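Local coordinates for protein hydrolase (Thermus thermophilus, PDB 1UFO) that probably acts as a hydrolase, having the alpha/beta hydrolase fold, although its natural substrate is not established, at residues Leu8-Leu13 with Glu97-Arg102; Ala22-Leu27 with Arg50-Leu55; Leu26-His31 with Leu107-Gly112; Leu86-Glu91 with Ala116-Leu121; Ser138-Lys143 with Pro163-Glu168. One frame throughout, in Å; residues are numbered along the deposited sequence.

Interaction 1: Leu8-Leu13 with Glu97-Arg102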
# COMPACT_ATOMS: atom_id res chain seq x y z
N LEU A 8 11.67 -28.07 -9.39
CA LEU A 8 13.12 -27.98 -9.52
C LEU A 8 13.71 -28.53 -8.26
O LEU A 8 12.98 -28.77 -7.28
CB LEU A 8 13.54 -26.53 -9.58
CG LEU A 8 12.87 -25.74 -10.67
CD1 LEU A 8 13.33 -24.31 -10.59
CD2 LEU A 8 13.28 -26.34 -12.05
N THR A 9 15.02 -28.73 -8.27
CA THR A 9 15.76 -29.13 -7.09
C THR A 9 16.74 -28.02 -6.78
O THR A 9 17.56 -27.68 -7.62
CB THR A 9 16.54 -30.47 -7.29
OG1 THR A 9 15.60 -31.51 -7.57
CG2 THR A 9 17.34 -30.81 -5.96
N LEU A 10 16.62 -27.42 -5.56
CA LEU A 10 17.51 -26.33 -5.16
C LEU A 10 17.95 -26.60 -3.75
O LEU A 10 17.11 -26.87 -2.91
CB LEU A 10 16.75 -25.03 -5.19
CG LEU A 10 16.42 -24.52 -6.57
CD1 LEU A 10 15.34 -23.38 -6.43
CD2 LEU A 10 17.66 -23.95 -7.18
N ALA A 11 19.26 -26.62 -3.53
CA ALA A 11 19.83 -26.84 -2.20
C ALA A 11 19.30 -28.15 -1.64
O ALA A 11 19.09 -28.35 -0.43
CB ALA A 11 19.44 -25.66 -1.31
N GLY A 12 19.03 -29.08 -2.55
CA GLY A 12 18.56 -30.38 -2.13
C GLY A 12 17.09 -30.52 -1.79
O GLY A 12 16.67 -31.60 -1.37
N LEU A 13 16.31 -29.46 -1.97
CA LEU A 13 14.89 -29.50 -1.72
C LEU A 13 14.06 -29.42 -3.02
O LEU A 13 14.54 -28.83 -4.01
CB LEU A 13 14.51 -28.30 -0.89
CG LEU A 13 15.08 -28.44 0.50
CD1 LEU A 13 15.38 -27.01 1.02
CD2 LEU A 13 14.10 -29.24 1.38
N GLU A 97 19.86 -18.69 -1.87
CA GLU A 97 21.24 -18.50 -2.34
C GLU A 97 21.50 -19.36 -3.59
O GLU A 97 22.15 -18.84 -4.50
CB GLU A 97 22.23 -18.76 -1.17
CG GLU A 97 22.06 -17.71 -0.15
CD GLU A 97 22.89 -17.99 1.10
OE1 GLU A 97 23.25 -19.19 1.36
OE2 GLU A 97 23.10 -16.99 1.83
N GLU A 98 20.98 -20.58 -3.68
CA GLU A 98 21.18 -21.38 -4.86
C GLU A 98 20.39 -20.76 -6.06
O GLU A 98 20.90 -20.71 -7.20
CB GLU A 98 20.73 -22.84 -4.64
CG GLU A 98 20.72 -23.74 -5.92
CD GLU A 98 22.06 -23.77 -6.62
OE1 GLU A 98 22.07 -24.03 -7.88
OE2 GLU A 98 23.07 -23.55 -5.90
N ALA A 99 19.19 -20.27 -5.81
CA ALA A 99 18.41 -19.75 -6.93
C ALA A 99 19.14 -18.52 -7.52
O ALA A 99 19.20 -18.31 -8.72
CB ALA A 99 16.97 -19.32 -6.38
N GLU A 100 19.70 -17.69 -6.65
CA GLU A 100 20.38 -16.50 -7.14
C GLU A 100 21.58 -16.89 -7.97
O GLU A 100 21.82 -16.26 -9.00
CB GLU A 100 20.89 -15.64 -5.98
CG GLU A 100 19.82 -14.98 -5.22
CD GLU A 100 20.44 -14.00 -4.26
OE1 GLU A 100 20.72 -12.84 -4.67
OE2 GLU A 100 20.71 -14.43 -3.13
N ARG A 101 22.34 -17.88 -7.51
CA ARG A 101 23.54 -18.33 -8.28
C ARG A 101 23.14 -18.88 -9.62
O ARG A 101 23.78 -18.63 -10.65
CB ARG A 101 24.29 -19.43 -7.51
CG ARG A 101 25.18 -18.82 -6.36
CD ARG A 101 26.09 -19.84 -5.73
NE ARG A 101 25.33 -21.02 -5.37
CZ ARG A 101 24.91 -21.27 -4.13
NH1 ARG A 101 24.19 -22.37 -3.90
NH2 ARG A 101 25.24 -20.44 -3.14
N ARG A 102 22.07 -19.67 -9.58
CA ARG A 102 21.59 -20.33 -10.78
C ARG A 102 20.95 -19.46 -11.83
O ARG A 102 21.26 -19.61 -13.05
CB ARG A 102 20.64 -21.44 -10.38
CG ARG A 102 20.03 -22.11 -11.55
CD ARG A 102 19.08 -23.20 -11.11
NE ARG A 102 19.59 -24.01 -10.02
CZ ARG A 102 19.04 -25.16 -9.66
NH1 ARG A 102 19.53 -25.83 -8.62
NH2 ARG A 102 18.01 -25.63 -10.35
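A beta hairpin with a type I' turn, at one edge of the sheet, meets the long helix 77-103 here, and Thr-9 and Leu-10 touch Glu-98, Ala-99 and Arg-102. Strand 8-10 and helix 97-102 run at 111° to one another, their axes 9.2 Å apart at the closest. Leu-10 CD2 lies over the centre of one face of the Arg-102 guanidinium, 3.0 Å above its plane. The same methyl is 3.3 Å from Glu-98 CG, so it fits closely into the corner formed by the two charged chains, while Leu-10 CD1 turns to Ala-99 CB at 4.4 Å. Near its edge, somewhat out of its plane, the guanidinium gives NH1 to Thr-9 O (2.9 Å, N-H...O 149°). Arg-102 has CG anti to its N (chi1 176°) and a bend at chi3, which brings NE and NH1 side-on to a single oxygen, Glu-98 OE1, at 3.3 and 3.2 Å. Arg-101 NH1 takes the other oxygen, Glu-98 OE2, at 2.6 Å. With an alanine here in place of Glu-98, both arginines would lose their shared carboxylate, and the Arg-102 guanidinium would probably be freer to turn away from Thr-9 O. Val-95 and Leu-55 add to the apolar surroundings of Leu-10. A tight two-residue hairpin, Ala-11 and Gly-12 both at positive phi, is thus fixed to a helix flanking the sheet of an alpha/beta hydrolase.

Interaction 2: Ala22-Leu27 with Arg50-Leu55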
# COMPACT_ATOMS: atom_id res chain seq x y z
N ALA A 22 9.95 -14.90 -19.70
CA ALA A 22 10.93 -13.82 -19.63
C ALA A 22 11.09 -13.38 -18.17
O ALA A 22 10.53 -12.36 -17.77
CB ALA A 22 10.52 -12.58 -20.46
N PRO A 23 11.85 -14.15 -17.38
CA PRO A 23 12.02 -13.75 -15.95
C PRO A 23 12.89 -12.56 -15.73
O PRO A 23 14.00 -12.45 -16.27
CB PRO A 23 12.64 -14.98 -15.28
CG PRO A 23 12.42 -16.15 -16.27
CD PRO A 23 12.46 -15.45 -17.67
N LYS A 24 12.39 -11.61 -14.95
CA LYS A 24 13.18 -10.40 -14.66
C LYS A 24 13.64 -10.37 -13.17
O LYS A 24 14.50 -9.59 -12.83
CB LYS A 24 12.39 -9.10 -14.95
CG LYS A 24 11.17 -8.91 -14.05
CD LYS A 24 10.34 -7.69 -14.46
CE LYS A 24 9.12 -7.50 -13.50
NZ LYS A 24 8.41 -6.23 -13.95
N ALA A 25 13.05 -11.23 -12.36
CA ALA A 25 13.42 -11.29 -10.91
C ALA A 25 12.95 -12.59 -10.31
O ALA A 25 12.10 -13.28 -10.91
CB ALA A 25 12.68 -10.14 -10.15
N LEU A 26 13.47 -12.96 -9.12
CA LEU A 26 13.01 -14.19 -8.43
C LEU A 26 12.19 -13.76 -7.23
O LEU A 26 12.51 -12.78 -6.60
CB LEU A 26 14.25 -14.96 -7.85
CG LEU A 26 15.15 -15.62 -8.89
CD1 LEU A 26 16.61 -15.76 -8.32
CD2 LEU A 26 14.49 -16.98 -9.23
N LEU A 27 11.16 -14.53 -6.91
CA LEU A 27 10.42 -14.28 -5.66
C LEU A 27 10.33 -15.64 -4.98
O LEU A 27 9.68 -16.56 -5.49
CB LEU A 27 9.00 -13.74 -5.91
CG LEU A 27 8.16 -13.49 -4.67
CD1 LEU A 27 8.91 -12.47 -3.74
CD2 LEU A 27 6.78 -12.98 -4.99
N ARG A 50 3.93 -10.94 -14.83
CA ARG A 50 4.62 -9.68 -14.83
C ARG A 50 6.14 -9.93 -14.93
O ARG A 50 6.94 -9.00 -15.03
CB ARG A 50 4.25 -8.96 -13.53
CG ARG A 50 4.48 -7.54 -13.40
CD ARG A 50 3.47 -6.77 -14.28
NE ARG A 50 2.12 -6.63 -13.76
CZ ARG A 50 1.66 -5.63 -12.99
NH1 ARG A 50 2.44 -4.63 -12.57
NH2 ARG A 50 0.35 -5.55 -12.75
N GLY A 51 6.55 -11.21 -14.86
CA GLY A 51 7.97 -11.47 -15.03
C GLY A 51 8.69 -12.01 -13.79
O GLY A 51 9.92 -12.20 -13.81
N PHE A 52 7.97 -12.28 -12.71
CA PHE A 52 8.64 -12.86 -11.52
C PHE A 52 8.64 -14.37 -11.56
O PHE A 52 7.58 -15.01 -11.77
CB PHE A 52 7.91 -12.37 -10.23
CG PHE A 52 8.14 -10.92 -9.97
CD1 PHE A 52 7.41 -9.94 -10.65
CD2 PHE A 52 9.14 -10.52 -9.06
CE1 PHE A 52 7.69 -8.58 -10.42
CE2 PHE A 52 9.41 -9.20 -8.84
CZ PHE A 52 8.67 -8.21 -9.54
N LEU A 53 9.85 -14.97 -11.46
CA LEU A 53 9.95 -16.40 -11.39
C LEU A 53 9.66 -16.76 -9.94
O LEU A 53 10.47 -16.43 -9.03
CB LEU A 53 11.40 -16.80 -11.85
CG LEU A 53 11.64 -18.27 -12.13
CD1 LEU A 53 13.03 -18.32 -12.82
CD2 LEU A 53 11.60 -19.11 -10.86
N LEU A 54 8.52 -17.36 -9.71
CA LEU A 54 8.12 -17.71 -8.33
C LEU A 54 8.64 -19.05 -7.94
O LEU A 54 8.53 -20.03 -8.69
CB LEU A 54 6.63 -17.79 -8.20
CG LEU A 54 5.87 -16.62 -8.86
CD1 LEU A 54 4.31 -16.90 -8.68
CD2 LEU A 54 6.28 -15.28 -8.25
N LEU A 55 9.14 -19.12 -6.72
CA LEU A 55 9.62 -20.37 -6.11
C LEU A 55 8.96 -20.57 -4.74
O LEU A 55 8.86 -19.62 -4.02
CB LEU A 55 11.12 -20.28 -5.82
CG LEU A 55 11.99 -20.02 -7.06
CD1 LEU A 55 13.49 -19.88 -6.62
CD2 LEU A 55 11.95 -21.20 -8.00
O HOH W 1 7.44 -6.31 -16.45
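Ala-25, Leu-26 and Leu-27 pair in parallel with Phe-52, Leu-53 and Leu-54, the strand axes 4.6 Å apart and inclined by 27°. Leu-53 uses both backbone polar atoms toward this neighbour, N to Ala-25 O and O from Leu-27 N, and Leu-55 N continues the pattern to Leu-27 O. Ahead of the strands, Lys-24 N gives a nearly straight bond to Gly-51 O (2.8 Å, N-H...O 170°). Gly-51 has a positive phi, and a CB on it would come within 3.2 Å of Lys-24 CG, so two independent features leave no room for a side chain. Lys-24 CG stands between its own N and carbonyl carbon (chi1 65°), and the extended chain then runs past Arg-50 O until CE lies 3.6 Å from Phe-52 CE1. A water accepts from Lys-24 NZ (2.7 Å) and donates to Arg-50 O, while Glu-232 forms salt bridges with both Lys-24 and Arg-50. Ala-25 CB meets the Phe-52 ring obliquely, 3.6 Å from CE2. On the other face, Leu-26 and Leu-53 lie side by side with their CD2 methyls 3.9 Å apart. That leucine face is covered by Ala-99 and Phe-103 of helix 77-103; Leu-228 of helix 221-236 packs on Phe-52 across the sheet, and helix 37-42 links the two strands as a beta-alpha-beta unit.

Interaction 3: Leu26-His31 with Leu107-Gly112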
# COMPACT_ATOMS: atom_id res chain seq x y z
N LEU A 26 13.47 -12.96 -9.12
CA LEU A 26 13.01 -14.19 -8.43
C LEU A 26 12.19 -13.76 -7.23
O LEU A 26 12.51 -12.78 -6.60
CB LEU A 26 14.25 -14.96 -7.85
CG LEU A 26 15.15 -15.62 -8.89
CD1 LEU A 26 16.61 -15.76 -8.32
CD2 LEU A 26 14.49 -16.98 -9.23
N LEU A 27 11.16 -14.53 -6.91
CA LEU A 27 10.42 -14.28 -5.66
C LEU A 27 10.33 -15.64 -4.98
O LEU A 27 9.68 -16.56 -5.49
CB LEU A 27 9.00 -13.74 -5.91
CG LEU A 27 8.16 -13.49 -4.67
CD1 LEU A 27 8.91 -12.47 -3.74
CD2 LEU A 27 6.78 -12.98 -4.99
N LEU A 28 11.00 -15.79 -3.84
CA LEU A 28 10.88 -17.01 -3.03
C LEU A 28 9.75 -16.74 -2.06
O LEU A 28 9.83 -15.78 -1.27
CB LEU A 28 12.22 -17.33 -2.24
CG LEU A 28 12.10 -18.50 -1.25
CD1 LEU A 28 11.67 -19.81 -1.93
CD2 LEU A 28 13.52 -18.71 -0.55
N ALA A 29 8.74 -17.60 -2.09
CA ALA A 29 7.51 -17.42 -1.23
C ALA A 29 7.46 -18.51 -0.20
O ALA A 29 7.64 -19.68 -0.52
CB ALA A 29 6.24 -17.44 -2.11
N LEU A 30 7.17 -18.11 1.04
CA LEU A 30 7.17 -18.95 2.24
C LEU A 30 5.78 -18.94 2.82
O LEU A 30 5.25 -17.91 3.24
CB LEU A 30 8.14 -18.43 3.31
CG LEU A 30 9.54 -18.20 2.71
CD1 LEU A 30 10.46 -17.63 3.85
CD2 LEU A 30 10.21 -19.53 2.17
N HIS A 31 5.14 -20.12 2.76
CA HIS A 31 3.77 -20.27 3.16
C HIS A 31 3.61 -20.20 4.69
O HIS A 31 4.61 -20.17 5.42
CB HIS A 31 3.23 -21.62 2.57
CG HIS A 31 3.80 -22.85 3.21
ND1 HIS A 31 3.47 -23.25 4.49
CD2 HIS A 31 4.70 -23.77 2.73
CE1 HIS A 31 4.10 -24.39 4.76
NE2 HIS A 31 4.85 -24.73 3.70
N LEU A 107 16.69 -11.08 -6.23
CA LEU A 107 15.82 -11.97 -5.47
C LEU A 107 15.07 -11.21 -4.39
O LEU A 107 15.66 -10.37 -3.65
CB LEU A 107 16.62 -13.11 -4.82
CG LEU A 107 15.69 -14.18 -4.12
CD1 LEU A 107 16.11 -15.62 -4.27
CD2 LEU A 107 15.68 -13.73 -2.62
N PHE A 108 13.77 -11.51 -4.33
CA PHE A 108 12.87 -10.93 -3.33
C PHE A 108 12.28 -12.05 -2.53
O PHE A 108 12.25 -13.20 -2.98
CB PHE A 108 11.73 -10.20 -4.01
CG PHE A 108 12.16 -9.04 -4.81
CD1 PHE A 108 12.51 -9.17 -6.15
CD2 PHE A 108 12.19 -7.80 -4.21
CE1 PHE A 108 12.91 -8.02 -6.90
CE2 PHE A 108 12.57 -6.63 -4.92
CZ PHE A 108 12.93 -6.73 -6.26
N LEU A 109 11.85 -11.73 -1.31
CA LEU A 109 11.15 -12.76 -0.49
C LEU A 109 9.68 -12.33 -0.24
O LEU A 109 9.40 -11.12 -0.11
CB LEU A 109 11.77 -12.87 0.89
CG LEU A 109 13.20 -13.23 1.03
CD1 LEU A 109 13.50 -13.26 2.62
CD2 LEU A 109 13.44 -14.65 0.44
N ALA A 110 8.79 -13.31 -0.13
CA ALA A 110 7.40 -13.03 0.30
C ALA A 110 7.11 -14.09 1.32
O ALA A 110 7.52 -15.24 1.15
CB ALA A 110 6.44 -13.10 -0.85
N GLY A 111 6.49 -13.72 2.45
CA GLY A 111 6.12 -14.75 3.41
C GLY A 111 4.68 -14.47 3.85
O GLY A 111 4.33 -13.29 3.96
N GLY A 112 3.89 -15.51 4.12
CA GLY A 112 2.53 -15.33 4.63
C GLY A 112 2.40 -15.93 6.02
O GLY A 112 2.76 -17.07 6.22
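Leu-27 touches strand 107-112 through its CD1 branch, which lies 3.6 Å from Phe-108 CB and 3.9 Å from Ala-110 CB. With CG anti to the backbone N (chi1 179°), the fork of the leucine leans along the sheet and over the neighbouring strand. On the reverse face, Leu-28 and Leu-109 run side by side, pointing the same way, with Leu-28 CB 4.0 Å from Leu-109 CD2. Leu-26 and Leu-107 meet at a slant, Leu-26 CB being 4.1 Å from Leu-107 CG. The Phe-108 ring presents its edge to a backbone oxygen: Leu-26 O lies in the ring plane, 3.6 Å from CD1. What sets these side chains in register is an unbroken parallel pairing, with axes 4.5 Å apart and inclined by 18°. Five N-H...O bonds alternate between the strands, received in turn by Leu-26 O, Phe-108 O, Leu-28 O, Ala-110 O and Leu-30 O. The last, from Gly-112 N, comes in almost straight to the oxygen, with a C=O...N angle of 177°. Ala-29 CA also makes a CA-H...O contact of 3.2 Å with Ala-110 O. Further out, Leu-231 of helix 221-236 packs on Leu-27 and Phe-108, Ala-96 of helix 77-103 on Leu-28, and His-31 NE2 is held by Ala-59 N. This is the centre of the alpha/beta hydrolase sheet, whose strand 107-112 leads into a GxSxG sequence through Gly-111 and Ser-113, consistent with the nucleophile elbow of the family.

Interaction 4: Leu86-Glu91 with Ala116-Leu121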
# COMPACT_ATOMS: atom_id res chain seq x y z
N LEU A 86 12.14 -22.25 12.43
CA LEU A 86 13.62 -22.25 12.38
C LEU A 86 14.15 -23.17 11.25
O LEU A 86 15.18 -22.84 10.63
CB LEU A 86 14.15 -22.68 13.78
CG LEU A 86 14.02 -21.54 14.81
CD1 LEU A 86 14.22 -22.20 16.17
CD2 LEU A 86 15.05 -20.44 14.58
N GLY A 87 13.50 -24.30 11.05
CA GLY A 87 13.90 -25.25 10.00
C GLY A 87 13.63 -24.61 8.65
O GLY A 87 14.45 -24.64 7.70
N PHE A 88 12.45 -24.03 8.56
CA PHE A 88 12.02 -23.38 7.29
C PHE A 88 12.99 -22.23 6.94
O PHE A 88 13.35 -22.03 5.74
CB PHE A 88 10.57 -22.84 7.49
CG PHE A 88 9.79 -22.55 6.20
CD1 PHE A 88 10.14 -23.08 5.00
CD2 PHE A 88 8.61 -21.83 6.32
CE1 PHE A 88 9.27 -22.95 3.87
CE2 PHE A 88 7.72 -21.69 5.24
CZ PHE A 88 8.03 -22.25 4.01
N LYS A 89 13.44 -21.45 7.94
CA LYS A 89 14.40 -20.39 7.73
C LYS A 89 15.70 -20.92 7.14
O LYS A 89 16.21 -20.36 6.16
CB LYS A 89 14.73 -19.71 9.10
CG LYS A 89 15.80 -18.63 8.98
CD LYS A 89 16.64 -18.47 10.25
CE LYS A 89 17.48 -19.70 10.45
NZ LYS A 89 18.49 -19.50 11.53
N GLU A 90 16.25 -21.97 7.76
CA GLU A 90 17.58 -22.44 7.32
C GLU A 90 17.50 -22.96 5.90
O GLU A 90 18.42 -22.72 5.11
CB GLU A 90 18.07 -23.48 8.33
CG GLU A 90 19.44 -24.02 8.11
CD GLU A 90 19.44 -25.10 7.01
OE1 GLU A 90 20.53 -25.25 6.44
OE2 GLU A 90 18.42 -25.80 6.75
N GLU A 91 16.41 -23.65 5.59
CA GLU A 91 16.20 -24.20 4.22
C GLU A 91 16.01 -23.06 3.22
O GLU A 91 16.55 -23.08 2.11
CB GLU A 91 14.94 -25.09 4.17
CG GLU A 91 15.19 -26.40 4.96
CD GLU A 91 13.95 -27.12 5.32
OE1 GLU A 91 12.85 -26.58 5.12
OE2 GLU A 91 14.10 -28.27 5.82
N ALA A 116 5.98 -15.04 7.04
CA ALA A 116 6.39 -13.64 7.19
C ALA A 116 7.37 -13.57 8.37
O ALA A 116 8.38 -12.81 8.34
CB ALA A 116 5.17 -12.76 7.46
N PHE A 117 7.11 -14.37 9.43
CA PHE A 117 8.02 -14.37 10.56
C PHE A 117 9.36 -14.96 10.14
O PHE A 117 10.41 -14.48 10.58
CB PHE A 117 7.40 -15.22 11.72
CG PHE A 117 8.28 -15.24 12.93
CD1 PHE A 117 8.36 -14.11 13.76
CD2 PHE A 117 9.03 -16.39 13.25
CE1 PHE A 117 9.17 -14.12 14.89
CE2 PHE A 117 9.82 -16.42 14.39
CZ PHE A 117 9.90 -15.27 15.21
N VAL A 118 9.32 -16.01 9.30
CA VAL A 118 10.57 -16.60 8.80
C VAL A 118 11.34 -15.55 8.00
O VAL A 118 12.55 -15.50 8.08
CB VAL A 118 10.25 -17.83 7.94
CG1 VAL A 118 11.60 -18.40 7.25
CG2 VAL A 118 9.70 -18.90 8.86
N ALA A 119 10.65 -14.75 7.17
CA ALA A 119 11.33 -13.67 6.42
C ALA A 119 12.07 -12.75 7.43
O ALA A 119 13.22 -12.32 7.17
CB ALA A 119 10.27 -12.88 5.58
N HIS A 120 11.41 -12.43 8.54
CA HIS A 120 12.06 -11.62 9.58
C HIS A 120 13.30 -12.32 10.17
O HIS A 120 14.35 -11.68 10.33
CB HIS A 120 11.03 -11.30 10.65
CG HIS A 120 10.24 -10.08 10.33
ND1 HIS A 120 10.70 -8.80 10.59
CD2 HIS A 120 8.99 -9.94 9.81
CE1 HIS A 120 9.76 -7.93 10.24
NE2 HIS A 120 8.71 -8.59 9.77
N LEU A 121 13.18 -13.60 10.48
CA LEU A 121 14.30 -14.36 11.01
C LEU A 121 15.50 -14.25 10.00
O LEU A 121 16.65 -14.10 10.41
CB LEU A 121 13.97 -15.84 11.20
CG LEU A 121 13.00 -16.23 12.28
CD1 LEU A 121 12.70 -17.66 12.29
CD2 LEU A 121 13.61 -15.78 13.64
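The Phe-88 ring is met obliquely by Val-118, whose CG2 lies 4.0 Å from the ring atom CD2; the two side chains cross at about a right angle. The same ring packs edge-to-face with Phe-57 and at about 45° with His-31, so the aromatic group joins helix 77-103 to the loops at the C-terminal ends of two strands. The other branch of Val-118 bears on backbone: CG1 is 3.5 Å from Lys-89 CA and also close to Lys-89 N. Val-118 CG1 is anti to its own N (chi1 174°), which turns the two methyls to different partners on one helix turn. Lys-89 contributes its aliphatic part, with CD 3.9 Å from Leu-121 CB, the chains again crossing nearly at right angles. Its bend at chi3 then leads the ammonium away from the interface to Glu-125, so the buried part of the lysine is hydrocarbon. Leu-86 CD2 and Leu-121 CD1 close one end at 4.3 Å. Within these segments the contact is apolar packing without a hydrogen bond, the axes 9.2 Å apart and crossing at -59°; the Lys-89 to Glu-125 salt bridge adds a polar tie at the end of helix 114-124. Leu-30 of the central sheet packs on both Phe-88 and Val-118, placing the two helices on one sheet face. Such helix-on-sheet layering belongs to the alpha/beta hydrolase fold, and helix 114-124 is the one that follows its probable nucleophile elbow.

Interaction 5: Ser138-Lys143 with Pro163-Glu168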
# COMPACT_ATOMS: atom_id res chain seq x y z
N SER A 138 4.04 -10.91 11.36
CA SER A 138 4.72 -10.10 12.36
C SER A 138 6.15 -10.56 12.56
O SER A 138 6.50 -11.72 12.20
CB SER A 138 3.93 -10.26 13.66
OG SER A 138 4.62 -9.71 14.78
N GLY A 139 6.97 -9.64 13.07
CA GLY A 139 8.37 -9.88 13.39
C GLY A 139 8.61 -10.35 14.83
O GLY A 139 9.75 -10.50 15.24
N PHE A 140 7.53 -10.54 15.57
CA PHE A 140 7.57 -11.08 16.89
C PHE A 140 6.81 -12.37 16.88
O PHE A 140 5.82 -12.52 16.17
CB PHE A 140 6.87 -10.17 17.92
CG PHE A 140 7.62 -8.90 18.21
CD1 PHE A 140 7.53 -7.76 17.39
CD2 PHE A 140 8.47 -8.86 19.31
CE1 PHE A 140 8.30 -6.61 17.68
CE2 PHE A 140 9.23 -7.73 19.60
CZ PHE A 140 9.16 -6.61 18.81
N PRO A 141 7.25 -13.34 17.72
CA PRO A 141 6.53 -14.62 17.80
C PRO A 141 5.22 -14.37 18.54
O PRO A 141 5.07 -13.36 19.21
CB PRO A 141 7.46 -15.53 18.59
CG PRO A 141 8.15 -14.55 19.53
CD PRO A 141 8.42 -13.30 18.61
N MSE A 142 4.27 -15.24 18.30
CA MSE A 142 2.98 -15.07 18.92
C MSE A 142 3.03 -14.96 20.41
O MSE A 142 3.90 -15.46 21.11
CB MSE A 142 2.04 -16.22 18.53
CG MSE A 142 2.43 -17.58 19.17
SE MSE A 142 1.24 -19.00 18.61
CE MSE A 142 2.21 -19.63 17.15
N LYS A 143 2.03 -14.27 20.94
CA LYS A 143 1.93 -14.19 22.39
C LYS A 143 1.82 -15.62 22.89
O LYS A 143 1.03 -16.39 22.37
CB LYS A 143 0.68 -13.37 22.69
CG LYS A 143 0.59 -12.24 21.66
CD LYS A 143 -0.22 -11.01 22.06
CE LYS A 143 -0.86 -10.35 20.79
NZ LYS A 143 -1.85 -11.24 20.19
N PRO A 163 13.24 -11.45 16.14
CA PRO A 163 13.96 -10.80 15.03
C PRO A 163 13.71 -9.32 14.88
O PRO A 163 14.65 -8.59 14.56
CB PRO A 163 13.51 -11.58 13.77
CG PRO A 163 12.24 -12.28 14.23
CD PRO A 163 12.41 -12.59 15.70
N ALA A 164 12.48 -8.87 15.07
CA ALA A 164 12.23 -7.43 14.88
C ALA A 164 12.92 -6.54 15.89
O ALA A 164 12.89 -5.32 15.72
CB ALA A 164 10.73 -7.12 14.85
N THR A 165 13.49 -7.16 16.93
CA THR A 165 14.25 -6.33 17.92
C THR A 165 15.71 -6.20 17.49
O THR A 165 16.52 -5.54 18.21
CB THR A 165 14.22 -6.95 19.34
OG1 THR A 165 14.94 -8.19 19.34
CG2 THR A 165 12.77 -7.19 19.78
N ARG A 166 16.08 -6.79 16.33
CA ARG A 166 17.48 -6.75 15.79
C ARG A 166 17.51 -5.95 14.46
O ARG A 166 18.18 -6.34 13.48
CB ARG A 166 17.97 -8.22 15.57
CG ARG A 166 17.82 -9.09 16.85
CD ARG A 166 17.99 -10.55 16.54
NE ARG A 166 19.31 -10.74 15.98
CZ ARG A 166 19.71 -11.88 15.42
NH1 ARG A 166 20.96 -11.99 14.93
NH2 ARG A 166 18.87 -12.89 15.32
N GLY A 167 16.84 -4.79 14.46
CA GLY A 167 16.71 -3.99 13.23
C GLY A 167 18.00 -3.57 12.60
O GLY A 167 18.13 -3.39 11.42
N GLU A 168 19.00 -3.41 13.45
CA GLU A 168 20.27 -2.99 12.92
C GLU A 168 20.89 -4.07 11.99
O GLU A 168 21.74 -3.75 11.17
CB GLU A 168 21.17 -2.65 14.10
CG GLU A 168 21.63 -3.81 14.95
CD GLU A 168 20.58 -4.39 15.89
OE1 GLU A 168 19.54 -3.74 16.20
OE2 GLU A 168 20.84 -5.53 16.36
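One carbonyl oxygen, that of Gly-139, is approached by two neighbouring residues at once: Ala-164 N hydrogen-bonds to it and Pro-163 CG comes equally near, each at 3.2 Å. The bond is fairly straight at nitrogen (N-H...O 158°), but the donor stands 29° out of the carbonyl plane. The fit is close on the glycine side as well, because a CB on Gly-139 would fall 2.7 Å from Ala-164 CB and clash with it. Phe-140 completes the contact by laying its ring obliquely against two methyls, with CE1 at 3.8 Å from Ala-164 CB and CE2 at 3.6 Å from Thr-165 CG2. Its CB starts away from the other loop, and a CG anti to the carbonyl carbon (chi1 -71°) returns the ring to it. Local bonds steady both partners: the Ser-138 side chain, through OG, accepts from Phe-140 N at 3.1 Å in an ST turn, and the backbone bond from Arg-166 N to Pro-163 O is 2.9 Å. Thr-165 OG1 is held by Pro-162 O, which leaves CG2 for the ring. A serine in place of Phe-140 would probably strip the Ala-164 and Thr-165 methyls of their aromatic partner and open a gap beside them. The contact brings together the two loops flanking helix 153-160, with Phe-140 set on helix 188-198, where Lys-193 makes a cation-pi contact, and Pro-163 resting on Phe-117 and Leu-121 of helix 114-124.

In the fold
Interactions 2 and 3 share Leu-26 and Leu-27, so strand 25-30 is bonded on both flanks in the sheet core; their centres are about 11 Å apart. Interaction 1 lies against them through Ala-99, whose CB is 3.5 Å from Leu-55 CD1. Helix 77-103 continues from interaction 1 to interaction 4, which touches interaction 3 where Leu-30 CD1 meets Val-118 CG1 at 3.7 Å. In the chain, Ser-113 falls between strand 107-112 of interaction 3 and segment 116-121 of interaction 4, and is probably the nucleophile of a triad with His-217 and Asp-183. Of the contacts described, interaction 5 touches interaction 4 alone, with Phe-117 against Ser-138 and Pro-141; its centre is about 27 Å from that of interaction 1.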